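Local coordinates for alkyl hydroperoxide reductase AhpD (Deinococcus radiodurans R1, PDB 6K40), which probably reduces peroxides as an all-helical, AhpD-like antioxidant enzyme, at residues A[92-95]-A[96-100]. Numbering follows the deposited sequence.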
ATOM      1  N   CYS A  92       0.122   5.699   6.466  1.00 16.64           N
ATOM      2  CA  CYS A  92      -0.899   6.730   6.587  1.00 18.71           C
ATOM      3  C   CYS A  92      -1.862   6.611   5.411  1.00 17.79           C
ATOM      4  O   CYS A  92      -1.469   6.831   4.261  1.00 18.60           O
ATOM      5  CB  CYS A  92      -0.258   8.117   6.629  1.00 21.12           C
ATOM      6  SG  CYS A  92      -1.448   9.461   6.595  1.00 23.85           S
ATOM      7  N   VAL A  93      -3.120   6.270   5.706  1.00 17.69           N
ATOM      8  CA  VAL A  93      -4.085   5.995   4.644  1.00 17.35           C
ATOM      9  C   VAL A  93      -4.421   7.267   3.876  1.00 19.68           C
ATOM     10  O   VAL A  93      -4.511   7.254   2.643  1.00 19.52           O
ATOM     11  CB  VAL A  93      -5.345   5.334   5.224  1.00 18.74           C
ATOM     12  CG1 VAL A  93      -6.454   5.294   4.186  1.00 16.03           C
ATOM     13  CG2 VAL A  93      -5.025   3.935   5.723  1.00 19.23           C
ATOM     14  N   TYR A  94      -4.627   8.380   4.586  1.00 21.36           N
ATOM     15  CA  TYR A  94      -4.967   9.630   3.914  1.00 21.78           C
ATOM     16  C   TYR A  94      -3.906   9.991   2.886  1.00 24.05           C
ATOM     17  O   TYR A  94      -4.212  10.206   1.701  1.00 26.33           O
ATOM     18  CB  TYR A  94      -5.132  10.769   4.927  1.00 20.20           C
ATOM     19  CG  TYR A  94      -5.736  12.024   4.320  1.00 19.44           C
ATOM     20  CD1 TYR A  94      -4.982  12.877   3.515  1.00 19.32           C
ATOM     21  CD2 TYR A  94      -7.068  12.346   4.541  1.00 18.15           C
ATOM     22  CE1 TYR A  94      -5.542  14.013   2.951  1.00 18.94           C
ATOM     23  CE2 TYR A  94      -7.633  13.477   3.985  1.00 17.22           C
ATOM     24  CZ  TYR A  94      -6.867  14.305   3.195  1.00 18.69           C
ATOM     25  OH  TYR A  94      -7.431  15.427   2.641  1.00 19.49           O
ATOM     26  N   CYS A  95      -2.645  10.061   3.324  1.00 21.11           N
ATOM     27  CA  CYS A  95      -1.592  10.489   2.418  1.00 21.31           C
ATOM     28  C   CYS A  95      -1.326   9.434   1.354  1.00 19.63           C
ATOM     29  O   CYS A  95      -1.137   9.773   0.184  1.00 20.03           O
ATOM     30  CB  CYS A  95      -0.317  10.804   3.211  1.00 23.97           C
ATOM     31  SG  CYS A  95      -0.457  12.173   4.390  1.00 27.16           S
ATOM     32  N   ALA A  96      -1.405   8.152   1.715  1.00 19.27           N
ATOM     33  CA  ALA A  96      -1.248   7.096   0.718  1.00 18.27           C
ATOM     34  C   ALA A  96      -2.255   7.258  -0.410  1.00 18.64           C
ATOM     35  O   ALA A  96      -1.877   7.344  -1.579  1.00 19.75           O
ATOM     36  CB  ALA A  96      -1.383   5.712   1.361  1.00 17.45           C
ATOM     37  N   VAL A  97      -3.540   7.372  -0.073  1.00 18.52           N
ATOM     38  CA  VAL A  97      -4.574   7.452  -1.101  1.00 19.47           C
ATOM     39  C   VAL A  97      -4.423   8.726  -1.929  1.00 21.60           C
ATOM     40  O   VAL A  97      -4.342   8.678  -3.166  1.00 23.26           O
ATOM     41  CB  VAL A  97      -5.970   7.357  -0.460  1.00 19.12           C
ATOM     42  CG1 VAL A  97      -7.047   7.638  -1.492  1.00 16.07           C
ATOM     43  CG2 VAL A  97      -6.169   5.981   0.168  1.00 18.41           C
ATOM     44  N   SER A  98      -4.377   9.889  -1.265  1.00 21.13           N
ATOM     45  CA  SER A  98      -4.400  11.146  -2.013  1.00 19.86           C
ATOM     46  C   SER A  98      -3.134  11.322  -2.852  1.00 18.99           C
ATOM     47  O   SER A  98      -3.205  11.651  -4.045  1.00 20.39           O
ATOM     48  CB  SER A  98      -4.605  12.331  -1.065  1.00 18.64           C
ATOM     49  OG  SER A  98      -3.673  12.323  -0.003  1.00 19.71           O
ATOM     50  N   HIS A  99      -1.961  11.094  -2.261  1.00 16.50           N
ATOM     51  CA  HIS A  99      -0.739  11.285  -3.018  1.00 17.63           C
ATOM     52  C   HIS A  99      -0.436  10.123  -3.955  1.00 18.12           C
ATOM     53  O   HIS A  99       0.313  10.311  -4.915  1.00 18.88           O
ATOM     54  CB  HIS A  99       0.413  11.549  -2.050  1.00 20.65           C
ATOM     55  CG  HIS A  99       0.251  12.829  -1.291  1.00 25.18           C
ATOM     56  ND1 HIS A  99       0.539  14.060  -1.840  1.00 26.09           N
ATOM     57  CD2 HIS A  99      -0.221  13.075  -0.045  1.00 26.20           C
ATOM     58  CE1 HIS A  99       0.278  15.007  -0.956  1.00 26.72           C
ATOM     59  NE2 HIS A  99      -0.187  14.436   0.141  1.00 26.37           N
ATOM     60  N   GLY A 100      -1.061   8.958  -3.771  1.00 17.40           N
ATOM     61  CA  GLY A 100      -1.016   7.949  -4.809  1.00 15.93           C
ATOM     62  C   GLY A 100      -1.819   8.364  -6.023  1.00 22.07           C
ATOM     63  O   GLY A 100      -1.406   8.135  -7.161  1.00 23.00           O
TER
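A96 N, V97 N, S98 N and H99 N donate to the carbonyls of C92, V93, Y94 and C95 as helix 93-107 begins; the H99 N to C95 O bond is 2.9 Å. C92 SG, at the N-cap, accepts a capping hydrogen bond from C95 N (3.5 Å, nearly straight at 169°). C92 and C95 form a CXXC motif at the helix start, their SG atoms 3.6 Å apart, too far for a disulfide. With H99 one turn on and E80, whose OE1 bonds H99 ND1, this is consistent with the redox centre of AhpD relatives. C95 SG sits obliquely 5.5 Å from the H99 ring centroid. H99 CG lies anti to its carbonyl carbon (chi1 -65°), turning CD2 toward the preceding turn, 4.0 Å from C95 CB, with C95 CA at the ring edge, in its plane; NE2 hydrogen-bonds a glycerol, probably from the crystallisation liquor. S98 OG, set between its backbone N and carbonyl carbon (chi1 52°), donates to Y94 O at 2.8 Å from above the carbonyl plane, giving that oxygen two bonds from S98. V93 and V97 lie side by side, V93 CG1 4.1 Å from V97 CG2; V93 also packs on V118 of the second subunit.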